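Local coordinates for protein CT_858 (Chlamydia trachomatis, PDB 3DOR), which is the secreted chlamydial protease CPAF, which probably cleaves proteins as a serine-type endopeptidase and is dimeric in its mature form, at residues B[53-58]-B[191-196]; B[78-83]-B[153-158]; B[6-11]-B[46-51]; B[160-165]-B[182-187]; B[74-79]-B[508-513]. One frame throughout, in Å; residues are numbered along the deposited sequence.

Contact 1 (B[53-58]-B[191-196])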
# COMPACT_ATOMS: atom_id res chain seq x y z
N PRO B 53 11.64 25.76 15.79
CA PRO B 53 10.43 25.32 15.09
C PRO B 53 9.86 24.02 15.62
O PRO B 53 10.56 23.01 15.71
CB PRO B 53 10.89 25.22 13.63
CG PRO B 53 12.34 24.84 13.77
CD PRO B 53 12.80 25.73 14.89
N SER B 54 8.58 24.05 15.98
CA SER B 54 7.91 22.86 16.47
C SER B 54 7.58 21.99 15.26
O SER B 54 7.68 22.43 14.12
CB SER B 54 6.61 23.24 17.19
OG SER B 54 5.67 23.79 16.29
N THR B 55 7.19 20.75 15.52
CA THR B 55 6.84 19.85 14.44
C THR B 55 5.58 20.35 13.73
O THR B 55 5.53 20.41 12.50
CB THR B 55 6.60 18.42 14.97
OG1 THR B 55 7.85 17.88 15.44
CG2 THR B 55 6.03 17.51 13.88
N SER B 56 4.57 20.74 14.50
CA SER B 56 3.33 21.22 13.92
C SER B 56 3.59 22.44 13.04
O SER B 56 2.91 22.63 12.02
CB SER B 56 2.30 21.55 15.01
OG SER B 56 2.86 22.34 16.03
N PHE B 57 4.58 23.24 13.40
CA PHE B 57 4.91 24.42 12.61
C PHE B 57 5.44 23.98 11.25
O PHE B 57 5.03 24.49 10.21
CB PHE B 57 5.99 25.26 13.29
CG PHE B 57 6.47 26.41 12.45
CD1 PHE B 57 5.75 27.59 12.37
CD2 PHE B 57 7.63 26.28 11.68
CE1 PHE B 57 6.16 28.63 11.53
CE2 PHE B 57 8.04 27.30 10.84
CZ PHE B 57 7.31 28.48 10.76
N CYS B 58 6.37 23.03 11.27
CA CYS B 58 6.96 22.51 10.04
C CYS B 58 5.91 21.79 9.20
O CYS B 58 5.97 21.80 7.97
CB CYS B 58 8.12 21.56 10.37
SG CYS B 58 9.53 22.37 11.16
N VAL B 191 0.20 13.04 19.79
CA VAL B 191 1.51 12.70 19.26
C VAL B 191 2.46 13.82 19.66
O VAL B 191 2.44 14.89 19.07
CB VAL B 191 1.47 12.57 17.71
CG1 VAL B 191 2.89 12.50 17.15
CG2 VAL B 191 0.68 11.33 17.32
N GLY B 192 3.27 13.55 20.68
CA GLY B 192 4.21 14.53 21.19
C GLY B 192 5.08 15.19 20.13
O GLY B 192 5.74 14.51 19.34
N ASP B 193 5.08 16.52 20.13
CA ASP B 193 5.87 17.28 19.17
C ASP B 193 7.34 16.89 19.34
O ASP B 193 7.85 16.83 20.45
CB ASP B 193 5.67 18.79 19.41
CG ASP B 193 6.16 19.63 18.24
OD1 ASP B 193 7.39 19.73 18.04
OD2 ASP B 193 5.31 20.20 17.51
N LEU B 194 8.00 16.63 18.22
CA LEU B 194 9.39 16.22 18.24
C LEU B 194 10.32 17.32 18.77
O LEU B 194 11.34 17.03 19.37
CB LEU B 194 9.82 15.80 16.84
CG LEU B 194 11.11 14.98 16.73
CD1 LEU B 194 10.98 13.74 17.60
CD2 LEU B 194 11.37 14.60 15.28
N ALA B 195 9.94 18.58 18.53
CA ALA B 195 10.74 19.72 18.97
C ALA B 195 10.92 19.70 20.49
O ALA B 195 11.96 20.09 21.00
CB ALA B 195 10.08 21.02 18.55
N THR B 196 9.88 19.26 21.19
CA THR B 196 9.89 19.19 22.64
C THR B 196 10.75 18.04 23.13
O THR B 196 11.45 18.14 24.14
CB THR B 196 8.47 18.99 23.19
OG1 THR B 196 7.63 20.06 22.73
CG2 THR B 196 8.48 18.97 24.71
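The carboxylate of Asp193 faces the first turn of helix 55-67 and takes two of its backbone N-H groups. Thr55 N points at OD1 of Asp193 over 2.7 Å, nearly straight (168° at the hydrogen) and into the syn lone pair; it also makes a weak bond to OD2. Ser56 N reaches OD2 of Asp193 at 3.1 Å, again from the syn side but 26° out of the carboxylate plane. The grip is returned in the other direction, since Leu194 N donates to Thr55 OG1 over 3.1 Å. Each helix start thus offers an N-H to a side chain of the other segment.

Asp193 has a second task at the same oxygen. It is the N-cap of helix 194-197, and Ala195 N binds the anti lone pair of OD1 at 2.8 Å, so one atom holds two donors from different helices. With CG anti to the backbone N (chi1 -165°), the carboxylate is placed where OD1 faces Thr55 N and Ala195 N together. Ser54 is the N-cap of the other helix: its OG accepts from Phe57 N at 3.1 Å. The pooled N-terminal dipoles would be expected to favour the ionised carboxylate. The Ala195 methyl packs on the opposing backbone, its CB 3.5 Å from Ser54 CA and beside Pro53 O.

Helix 2-20 packs alongside, its Val3 meeting Leu194, Ala195 and Cys58. Gly192 O bonds to Trp426 NE1 of the second subunit, whose Trp426 also packs on Leu194, so the 191-194 side of the contact borders the dimer interface.

Contact 2 (B[78-83]-B[153-158])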
# COMPACT_ATOMS: atom_id res chain seq x y z
N PHE B 78 -0.94 14.34 8.06
CA PHE B 78 0.08 14.04 9.06
C PHE B 78 -0.39 13.12 10.17
O PHE B 78 -1.59 13.03 10.43
CB PHE B 78 0.61 15.34 9.67
CG PHE B 78 1.01 16.37 8.65
CD1 PHE B 78 0.07 17.23 8.11
CD2 PHE B 78 2.34 16.46 8.22
CE1 PHE B 78 0.43 18.18 7.14
CE2 PHE B 78 2.71 17.41 7.26
CZ PHE B 78 1.76 18.26 6.72
N PHE B 79 0.56 12.45 10.82
CA PHE B 79 0.22 11.57 11.95
C PHE B 79 0.02 12.51 13.14
O PHE B 79 0.92 12.66 13.96
CB PHE B 79 1.37 10.59 12.26
CG PHE B 79 1.55 9.50 11.23
CD1 PHE B 79 2.66 9.50 10.38
CD2 PHE B 79 0.63 8.46 11.13
CE1 PHE B 79 2.85 8.48 9.45
CE2 PHE B 79 0.80 7.44 10.20
CZ PHE B 79 1.91 7.44 9.36
N ALA B 80 -1.15 13.13 13.21
CA ALA B 80 -1.49 14.07 14.28
C ALA B 80 -2.99 14.04 14.48
O ALA B 80 -3.74 13.93 13.51
CB ALA B 80 -1.04 15.47 13.90
N ILE B 81 -3.45 14.16 15.73
CA ILE B 81 -4.89 14.11 15.99
C ILE B 81 -5.54 15.39 16.49
O ILE B 81 -6.77 15.47 16.54
CB ILE B 81 -5.24 12.99 16.99
CG1 ILE B 81 -4.61 13.29 18.35
CG2 ILE B 81 -4.76 11.65 16.46
CD1 ILE B 81 -4.92 12.24 19.39
N GLU B 82 -4.74 16.38 16.86
CA GLU B 82 -5.31 17.64 17.34
C GLU B 82 -6.36 18.18 16.36
O GLU B 82 -6.12 18.20 15.15
CB GLU B 82 -4.22 18.68 17.53
CG GLU B 82 -4.75 20.02 18.00
CD GLU B 82 -3.65 21.02 18.21
OE1 GLU B 82 -2.75 21.11 17.34
OE2 GLU B 82 -3.68 21.73 19.24
N SER B 83 -7.50 18.61 16.87
CA SER B 83 -8.55 19.14 16.01
C SER B 83 -9.54 20.04 16.75
O SER B 83 -9.67 19.98 17.97
CB SER B 83 -9.31 18.00 15.34
OG SER B 83 -10.13 17.32 16.27
N ARG B 153 -11.07 22.37 11.90
CA ARG B 153 -9.62 22.54 11.78
C ARG B 153 -8.94 21.26 12.23
O ARG B 153 -9.24 20.72 13.29
CB ARG B 153 -9.16 23.71 12.65
CG ARG B 153 -9.96 24.98 12.45
CD ARG B 153 -9.80 25.55 11.05
NE ARG B 153 -10.75 26.63 10.83
CZ ARG B 153 -10.66 27.84 11.37
NH1 ARG B 153 -9.64 28.15 12.16
NH2 ARG B 153 -11.63 28.73 11.17
N MET B 154 -8.00 20.77 11.42
CA MET B 154 -7.33 19.52 11.73
C MET B 154 -5.83 19.55 11.54
O MET B 154 -5.35 19.85 10.44
CB MET B 154 -7.94 18.41 10.87
CG MET B 154 -9.41 18.15 11.15
SD MET B 154 -10.23 17.22 9.85
CE MET B 154 -9.49 15.62 10.10
N ALA B 155 -5.08 19.25 12.59
CA ALA B 155 -3.63 19.24 12.48
C ALA B 155 -3.25 18.14 11.49
O ALA B 155 -2.17 18.17 10.91
CB ALA B 155 -2.98 18.97 13.84
N SER B 156 -4.15 17.17 11.30
CA SER B 156 -3.89 16.06 10.38
C SER B 156 -3.79 16.59 8.95
O SER B 156 -3.23 15.93 8.07
CB SER B 156 -5.01 15.00 10.45
OG SER B 156 -6.26 15.51 9.99
N LEU B 157 -4.32 17.79 8.72
CA LEU B 157 -4.26 18.37 7.39
C LEU B 157 -3.31 19.57 7.36
O LEU B 157 -3.21 20.28 6.35
CB LEU B 157 -5.66 18.78 6.94
CG LEU B 157 -6.67 17.63 6.79
CD1 LEU B 157 -8.03 18.15 6.33
CD2 LEU B 157 -6.12 16.62 5.79
N GLY B 158 -2.60 19.80 8.47
CA GLY B 158 -1.67 20.91 8.52
C GLY B 158 -2.29 22.24 8.94
O GLY B 158 -1.67 23.30 8.75
O HOH W 1 -5.90 16.15 13.28
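Phe78 has CG beside its own backbone N and opposite the carbonyl carbon (chi1 -50°), which swings the ring up to the turn formed by Ala155 to Gly158. Glu82, with CG anti to N (chi1 179°), runs its extended chain past Ala155, its CB 3.9 Å from Ala155 CB. Leu157 C lies at the edge of the Phe78 ring, near its plane, and CE1 of that ring stands 3.7 Å from Gly158 N.

Two backbone bonds fix the ends. Phe78 N donates to Ser156 O at 2.8 Å, and Ala155 N to Glu82 O at 3.0 Å, the latter nearly straight (166°). Between them the chain bows outward through the inverse gamma turn centred on Phe79. A water fills the bow: it donates to Ala80 O and Glu82 O and accepts from Ser156 N at 2.8 Å. Ala80 CB meets Ala155 CB at 4.0 Å, and beyond the bow Ser83 pairs with Met154 as an antiparallel non-hydrogen-bonded pair, where strand 83-92 joins strand 152-154 of the PDZ domain.

The side chains contribute apolar contact, through the Phe78 ring and the CB atoms of Ala80, Glu82 and Ala155. The polar chemistry is carried by the main chain: both direct hydrogen bonds across the contact run from backbone to backbone, and one water links two carbonyls and an N-H.

Contact 3 (B[6-11]-B[46-51])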
# COMPACT_ATOMS: atom_id res chain seq x y z
N ASN B 6 15.09 17.71 9.63
CA ASN B 6 14.19 16.70 9.09
C ASN B 6 13.14 17.35 8.17
O ASN B 6 12.80 16.79 7.13
CB ASN B 6 13.50 15.94 10.22
CG ASN B 6 14.34 14.77 10.72
OD1 ASN B 6 14.49 13.77 10.03
ND2 ASN B 6 14.89 14.90 11.92
N ALA B 7 12.66 18.52 8.57
CA ALA B 7 11.66 19.23 7.78
C ALA B 7 12.26 19.60 6.44
O ALA B 7 11.62 19.44 5.40
CB ALA B 7 11.21 20.49 8.52
N LEU B 8 13.49 20.09 6.45
CA LEU B 8 14.17 20.46 5.22
C LEU B 8 14.39 19.23 4.36
O LEU B 8 14.24 19.27 3.13
CB LEU B 8 15.52 21.12 5.54
CG LEU B 8 15.52 22.57 6.02
CD1 LEU B 8 16.86 22.90 6.67
CD2 LEU B 8 15.26 23.50 4.84
N GLN B 9 14.76 18.12 5.01
CA GLN B 9 15.01 16.88 4.30
C GLN B 9 13.74 16.41 3.59
O GLN B 9 13.74 16.12 2.40
CB GLN B 9 15.47 15.79 5.28
CG GLN B 9 16.65 14.97 4.80
CD GLN B 9 16.43 14.39 3.42
OE1 GLN B 9 15.50 13.61 3.20
NE2 GLN B 9 17.30 14.75 2.48
N ASP B 10 12.65 16.34 4.34
CA ASP B 10 11.39 15.88 3.77
C ASP B 10 10.85 16.85 2.71
O ASP B 10 10.24 16.42 1.73
CB ASP B 10 10.37 15.62 4.88
CG ASP B 10 10.82 14.51 5.82
OD1 ASP B 10 11.33 13.48 5.32
OD2 ASP B 10 10.67 14.64 7.05
N LEU B 11 11.10 18.14 2.91
CA LEU B 11 10.66 19.14 1.95
C LEU B 11 11.39 18.84 0.65
O LEU B 11 10.79 18.80 -0.43
CB LEU B 11 11.04 20.55 2.42
CG LEU B 11 10.28 21.77 1.87
CD1 LEU B 11 11.08 23.02 2.18
CD2 LEU B 11 10.06 21.67 0.38
N LYS B 46 11.30 29.81 5.43
CA LYS B 46 10.37 29.87 6.55
C LYS B 46 10.83 28.90 7.64
O LYS B 46 10.71 29.19 8.83
CB LYS B 46 8.95 29.53 6.09
CG LYS B 46 8.37 30.58 5.15
CD LYS B 46 6.86 30.41 4.92
CE LYS B 46 6.54 29.20 4.07
NZ LYS B 46 5.07 29.09 3.80
N LEU B 47 11.36 27.76 7.23
CA LEU B 47 11.83 26.76 8.18
C LEU B 47 13.16 27.16 8.82
O LEU B 47 13.37 26.98 10.02
CB LEU B 47 11.99 25.40 7.49
CG LEU B 47 10.73 24.67 7.00
CD1 LEU B 47 11.14 23.53 6.10
CD2 LEU B 47 9.92 24.17 8.18
N ARG B 48 14.06 27.71 8.00
CA ARG B 48 15.37 28.13 8.49
C ARG B 48 15.36 29.36 9.38
O ARG B 48 16.14 29.46 10.33
CB ARG B 48 16.31 28.37 7.31
CG ARG B 48 16.70 27.12 6.56
CD ARG B 48 17.92 27.38 5.70
NE ARG B 48 18.82 26.23 5.68
CZ ARG B 48 18.85 25.31 4.72
NH1 ARG B 48 18.04 25.41 3.68
NH2 ARG B 48 19.71 24.30 4.80
N THR B 49 14.47 30.30 9.08
CA THR B 49 14.39 31.53 9.86
C THR B 49 13.62 31.39 11.17
O THR B 49 13.39 32.36 11.88
CB THR B 49 13.77 32.66 9.01
OG1 THR B 49 14.52 32.80 7.80
CG2 THR B 49 13.81 33.99 9.76
N GLN B 50 13.25 30.16 11.51
CA GLN B 50 12.52 29.89 12.75
C GLN B 50 13.46 29.53 13.89
O GLN B 50 14.45 28.82 13.69
CB GLN B 50 11.52 28.76 12.54
CG GLN B 50 10.13 29.23 12.17
CD GLN B 50 9.47 30.01 13.29
OE1 GLN B 50 9.44 29.57 14.44
NE2 GLN B 50 8.93 31.18 12.95
N GLU B 51 13.15 30.01 15.09
CA GLU B 51 13.97 29.72 16.26
C GLU B 51 13.97 28.22 16.55
O GLU B 51 14.80 27.48 16.02
CB GLU B 51 13.44 30.47 17.49
CG GLU B 51 13.55 31.97 17.40
CD GLU B 51 13.32 32.65 18.74
OE1 GLU B 51 14.10 32.38 19.68
OE2 GLU B 51 12.36 33.44 18.85
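In the N-terminal helical region, helix 2-20 packs against the end of helix 36-48, with Leu47 and Arg48 of the second reaching Ala7, Leu8 and Leu11 of the first. Nothing polar is exchanged; the evidence for the contact is carbon packing. CD1 of Leu47 is its centre, 3.9 Å from Ala7 CB and 4.0 Å from Leu11 CD1, while CD2 of Leu47 leans on the same Ala7 methyl. Leu8 adds its CD2 at 4.3 Å from Leu47 CD1.

Arg48 closes the outer side. A bend at chi3 (142°) turns its guanidinium over Leu8, the two side chains crossing at about a right angle. Leu8 CD1 sits 3.6 Å above the guanidinium plane, over its centre, and Leu8 CD2 comes within 3.6 Å of Arg48 NH1. The flat charged group thus lays a face on a branched aliphatic end.

Helix 55-67 adds to the buried side, where its Cys58 touches both Ala7 and Leu47, and its Leu62 meets Leu11. Helices 2-20, 36-48 and 55-67 therefore share a small apolar interface, as in ordinary helix-helix packing, here edged by an arginine.

Contact 4 (B[160-165]-B[182-187]). With SO4 (sulfate ion), chain L.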
# COMPACT_ATOMS: atom_id res chain seq x y z
N LYS B 160 -3.72 25.09 11.62
CA LYS B 160 -3.37 25.55 12.95
C LYS B 160 -4.69 25.27 13.65
O LYS B 160 -5.74 25.61 13.12
CB LYS B 160 -3.11 27.06 12.97
CG LYS B 160 -1.84 27.51 12.28
CD LYS B 160 -1.69 29.02 12.42
CE LYS B 160 -0.37 29.50 11.85
NZ LYS B 160 -0.31 30.99 11.84
N VAL B 161 -4.66 24.64 14.82
CA VAL B 161 -5.90 24.34 15.51
C VAL B 161 -6.23 25.31 16.64
O VAL B 161 -5.46 25.45 17.59
CB VAL B 161 -5.88 22.90 16.09
CG1 VAL B 161 -7.20 22.60 16.77
CG2 VAL B 161 -5.60 21.90 14.99
N PRO B 162 -7.39 25.98 16.56
CA PRO B 162 -7.82 26.93 17.59
C PRO B 162 -8.54 26.17 18.70
O PRO B 162 -8.76 24.97 18.58
CB PRO B 162 -8.76 27.85 16.83
CG PRO B 162 -9.46 26.87 15.92
CD PRO B 162 -8.30 26.03 15.39
N SER B 163 -8.90 26.88 19.76
CA SER B 163 -9.61 26.29 20.88
C SER B 163 -10.22 27.40 21.70
O SER B 163 -9.95 28.58 21.45
CB SER B 163 -8.65 25.49 21.77
OG SER B 163 -7.71 26.36 22.39
N GLY B 164 -11.03 27.04 22.68
CA GLY B 164 -11.66 28.03 23.51
C GLY B 164 -12.93 28.57 22.88
O GLY B 164 -13.42 28.04 21.88
N ARG B 165 -13.46 29.64 23.47
CA ARG B 165 -14.68 30.22 22.96
C ARG B 165 -14.41 31.23 21.86
O ARG B 165 -13.34 31.84 21.80
CB ARG B 165 -15.46 30.89 24.09
CG ARG B 165 -16.00 29.89 25.11
CD ARG B 165 -16.65 30.60 26.28
NE ARG B 165 -15.67 31.37 27.05
CZ ARG B 165 -15.99 32.19 28.04
NH1 ARG B 165 -17.26 32.36 28.39
NH2 ARG B 165 -15.03 32.85 28.69
N VAL B 182 -19.72 30.80 21.24
CA VAL B 182 -19.66 29.35 21.10
C VAL B 182 -18.28 28.81 21.50
O VAL B 182 -17.29 29.54 21.48
CB VAL B 182 -20.02 28.97 19.64
CG1 VAL B 182 -19.28 27.73 19.22
CG2 VAL B 182 -21.52 28.76 19.52
N LYS B 183 -18.22 27.53 21.85
CA LYS B 183 -16.95 26.93 22.24
C LYS B 183 -16.50 25.81 21.31
O LYS B 183 -17.23 24.85 21.07
CB LYS B 183 -17.02 26.38 23.67
CG LYS B 183 -15.70 25.78 24.11
CD LYS B 183 -15.79 25.10 25.47
CE LYS B 183 -14.41 24.65 25.93
NZ LYS B 183 -14.45 23.82 27.17
N TRP B 184 -15.28 25.93 20.79
CA TRP B 184 -14.73 24.90 19.92
C TRP B 184 -14.70 23.55 20.62
O TRP B 184 -14.40 23.45 21.81
CB TRP B 184 -13.28 25.22 19.52
CG TRP B 184 -13.11 26.27 18.46
CD1 TRP B 184 -12.70 27.56 18.65
CD2 TRP B 184 -13.29 26.11 17.05
NE1 TRP B 184 -12.62 28.21 17.45
CE2 TRP B 184 -12.98 27.34 16.45
CE3 TRP B 184 -13.69 25.04 16.24
CZ2 TRP B 184 -13.05 27.55 15.06
CZ3 TRP B 184 -13.76 25.23 14.86
CH2 TRP B 184 -13.44 26.48 14.29
N ARG B 185 -15.03 22.51 19.86
CA ARG B 185 -14.97 21.16 20.38
C ARG B 185 -13.52 20.80 20.05
O ARG B 185 -13.17 20.58 18.89
CB ARG B 185 -15.95 20.26 19.62
CG ARG B 185 -17.04 19.69 20.51
CD ARG B 185 -18.42 20.25 20.20
NE ARG B 185 -19.28 19.20 19.68
CZ ARG B 185 -20.61 19.28 19.56
NH1 ARG B 185 -21.24 20.38 19.94
NH2 ARG B 185 -21.29 18.27 19.05
N TYR B 186 -12.68 20.76 21.08
CA TYR B 186 -11.25 20.52 20.92
C TYR B 186 -10.72 19.15 21.34
O TYR B 186 -11.12 18.58 22.35
CB TYR B 186 -10.49 21.61 21.68
CG TYR B 186 -8.98 21.59 21.55
CD1 TYR B 186 -8.37 21.98 20.36
CD2 TYR B 186 -8.18 21.20 22.61
CE1 TYR B 186 -6.98 21.99 20.25
CE2 TYR B 186 -6.78 21.20 22.51
CZ TYR B 186 -6.19 21.60 21.32
OH TYR B 186 -4.81 21.60 21.21
N VAL B 187 -9.81 18.63 20.53
CA VAL B 187 -9.16 17.36 20.79
C VAL B 187 -7.67 17.69 20.83
O VAL B 187 -7.10 18.13 19.84
CB VAL B 187 -9.44 16.32 19.66
CG1 VAL B 187 -8.56 15.10 19.84
CG2 VAL B 187 -10.90 15.91 19.68
S SO4 L . -21.19 22.36 23.36
O1 SO4 L . -22.34 23.04 24.08
O2 SO4 L . -20.90 21.04 24.03
O3 SO4 L . -21.52 22.10 21.90
O4 SO4 L . -20.01 23.32 23.43
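Two aromatic rings of strand 177-187 in the PDZ domain, Trp184 and Tyr186, receive the loop 160-165 on their faces and edges. Over one face of Trp184 lies Pro162, whose CG is 3.9 Å from the centroid of the five-membered ring and 24° off its normal, a CH-pi contact; Gly164 O lies at the indole edge, near the ring plane. Tyr186 is met differently: Ser163 CB stands over a face, 4.1 Å from the centroid, in a second CH-pi contact, while Val161 CG1 comes in at the edge, in plane, to within 3.5 Å of CE1. With CG anti to the backbone N (chi1 -176°) and beside the carbonyl carbon, the tyrosine ring is brought over to Ser163 and Val161.

The contact marks the point where the loop leading into strand 165-171 begins to pair with strand 177-187. Trp184 N donates to Gly164 O over 3.0 Å. Next along, Arg165 and Lys183 form an antiparallel non-hydrogen-bonded pair with CA atoms 4.1 Å apart. Their aliphatic parts touch, Arg165 CG lying 3.9 Å from Lys183 CB, whereas the charged ends lead away from the contact. On the sheet side, Leu86 of strand 83-92 packs against both Trp184 and Val182.

Arg185 turns away from the loop and takes a sulfate, probably from the crystallisation liquor, at the edge of its guanidinium: NH1 of Arg185 lies 2.6 Å from sulfate O3 in a weak, bent hydrogen bond.

Contact 5 (B[74-79]-B[508-513])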
# COMPACT_ATOMS: atom_id res chain seq x y z
N ALA B 74 -3.78 17.35 -4.80
CA ALA B 74 -2.49 17.41 -4.10
C ALA B 74 -2.56 17.90 -2.65
O ALA B 74 -3.06 18.99 -2.38
CB ALA B 74 -1.50 18.27 -4.90
N GLY B 75 -2.05 17.10 -1.73
CA GLY B 75 -2.09 17.48 -0.32
C GLY B 75 -1.33 16.55 0.61
O GLY B 75 -1.04 15.41 0.27
N VAL B 76 -1.00 17.05 1.80
CA VAL B 76 -0.27 16.26 2.78
C VAL B 76 -1.10 16.04 4.04
O VAL B 76 -1.74 16.97 4.53
CB VAL B 76 1.03 16.98 3.22
CG1 VAL B 76 1.88 16.03 4.07
CG2 VAL B 76 1.81 17.47 2.02
N THR B 77 -1.09 14.82 4.55
CA THR B 77 -1.80 14.51 5.79
C THR B 77 -0.70 14.13 6.77
O THR B 77 0.35 13.63 6.37
CB THR B 77 -2.78 13.33 5.63
OG1 THR B 77 -2.06 12.14 5.34
CG2 THR B 77 -3.77 13.61 4.51
N PHE B 78 -0.94 14.34 8.06
CA PHE B 78 0.08 14.04 9.06
C PHE B 78 -0.39 13.12 10.17
O PHE B 78 -1.59 13.03 10.43
CB PHE B 78 0.61 15.34 9.67
CG PHE B 78 1.01 16.37 8.65
CD1 PHE B 78 0.07 17.23 8.11
CD2 PHE B 78 2.34 16.46 8.22
CE1 PHE B 78 0.43 18.18 7.14
CE2 PHE B 78 2.71 17.41 7.26
CZ PHE B 78 1.76 18.26 6.72
N PHE B 79 0.56 12.45 10.82
CA PHE B 79 0.22 11.57 11.95
C PHE B 79 0.02 12.51 13.14
O PHE B 79 0.92 12.66 13.96
CB PHE B 79 1.37 10.59 12.26
CG PHE B 79 1.55 9.50 11.23
CD1 PHE B 79 2.66 9.50 10.38
CD2 PHE B 79 0.63 8.46 11.13
CE1 PHE B 79 2.85 8.48 9.45
CE2 PHE B 79 0.80 7.44 10.20
CZ PHE B 79 1.91 7.44 9.36
N LYS B 508 2.10 11.52 6.92
CA LYS B 508 1.43 10.24 6.74
C LYS B 508 1.31 9.89 5.27
O LYS B 508 1.64 8.77 4.85
CB LYS B 508 0.05 10.28 7.39
CG LYS B 508 -0.69 8.94 7.39
CD LYS B 508 -2.01 9.03 8.15
CE LYS B 508 -2.69 7.67 8.25
NZ LYS B 508 -3.97 7.70 9.01
N THR B 509 0.83 10.84 4.48
CA THR B 509 0.67 10.64 3.05
C THR B 509 0.72 11.97 2.32
O THR B 509 0.36 13.01 2.87
CB THR B 509 -0.72 10.02 2.70
OG1 THR B 509 -0.95 8.83 3.46
CG2 THR B 509 -0.77 9.68 1.22
N CYS B 510 1.20 11.92 1.09
CA CYS B 510 1.20 13.10 0.26
C CYS B 510 0.55 12.60 -1.01
O CYS B 510 1.10 11.72 -1.68
CB CYS B 510 2.60 13.60 -0.05
SG CYS B 510 2.54 14.99 -1.19
N SER B 511 -0.63 13.10 -1.33
CA SER B 511 -1.30 12.68 -2.55
C SER B 511 -0.87 13.67 -3.63
O SER B 511 -0.74 14.86 -3.36
CB SER B 511 -2.82 12.70 -2.37
OG SER B 511 -3.27 13.98 -1.97
N LEU B 512 -0.64 13.15 -4.83
CA LEU B 512 -0.21 13.96 -5.96
C LEU B 512 -1.01 13.57 -7.20
O LEU B 512 -1.77 12.60 -7.17
CB LEU B 512 1.29 13.76 -6.21
CG LEU B 512 2.20 14.28 -5.08
CD1 LEU B 512 3.64 13.84 -5.32
CD2 LEU B 512 2.10 15.81 -5.01
N THR B 513 -0.82 14.31 -8.28
CA THR B 513 -1.54 14.09 -9.53
C THR B 513 -0.60 13.58 -10.62
O THR B 513 0.39 14.24 -10.95
CB THR B 513 -2.21 15.40 -9.97
OG1 THR B 513 -2.99 15.88 -8.88
CG2 THR B 513 -3.10 15.19 -11.20
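Thr77 and Gly75 exchange backbone bonds with the strand 508-513. Ser511 N donates to Gly75 O at 2.8 Å, and Gly75 N answers to Ser511 O at 3.1 Å. Thr77 N meets Thr509 O over 2.9 Å. Thr77 O then takes two donors, Lys508 N at 2.8 Å and, weakly, Thr509 N, so that two residues of one strand stand opposite one of the other. The strand axes lie 4.7 Å apart at 170°, confirming an antiparallel pair.

Lys508 is the residue around which the packing turns at the bulge. Its chain runs out extended, with CG opposite the backbone N (chi1 -175°), and lies over one face of the Phe79 ring, the two side chains crossing at about a right angle. CB lies 3.8 Å from the ring centroid and 7° off the normal, a CH-pi contact, and CG is 3.5 Å from CE2 of Phe79, nearer the rim.

On one side of the sheet Val76 CG2 meets Cys510 SG at 4.1 Å; there Ile66 of helix 55-67 lies on Val76 and Leu14 of helix 2-20 on Cys510. On the other side stand Thr77, Thr509 and Ser511, whose OG bonds to His73 O. Two antiparallel strands, with a classic beta bulge where Lys508 and Thr509 both face Thr77 and with helices packed on the apolar face, make this an edge pairing that joins strand 75-78 to the peptidase-family strand 507-518.

From the N terminus, contact 3 closes first, folding helix 2-20 and helix 36-48 together before contact 1 opens at 53-58. Contact 1 ends at 191-196 and so spans the PDZ region, with contacts 2 and 4 nested inside it in series; both reach the same antiparallel sheet. Contact 5 starts at 74-79, sharing Phe78 and Phe79 with contact 2, but closes only at 508-513. It therefore crosses contact 1 while enclosing contact 4. Contacts 1 and 3 adjoin through helix 55-67, for instance where Phe57 packs on Gln50. The five tie together the N-terminal helices, the PDZ sheet and a strand of the S41 peptidase part.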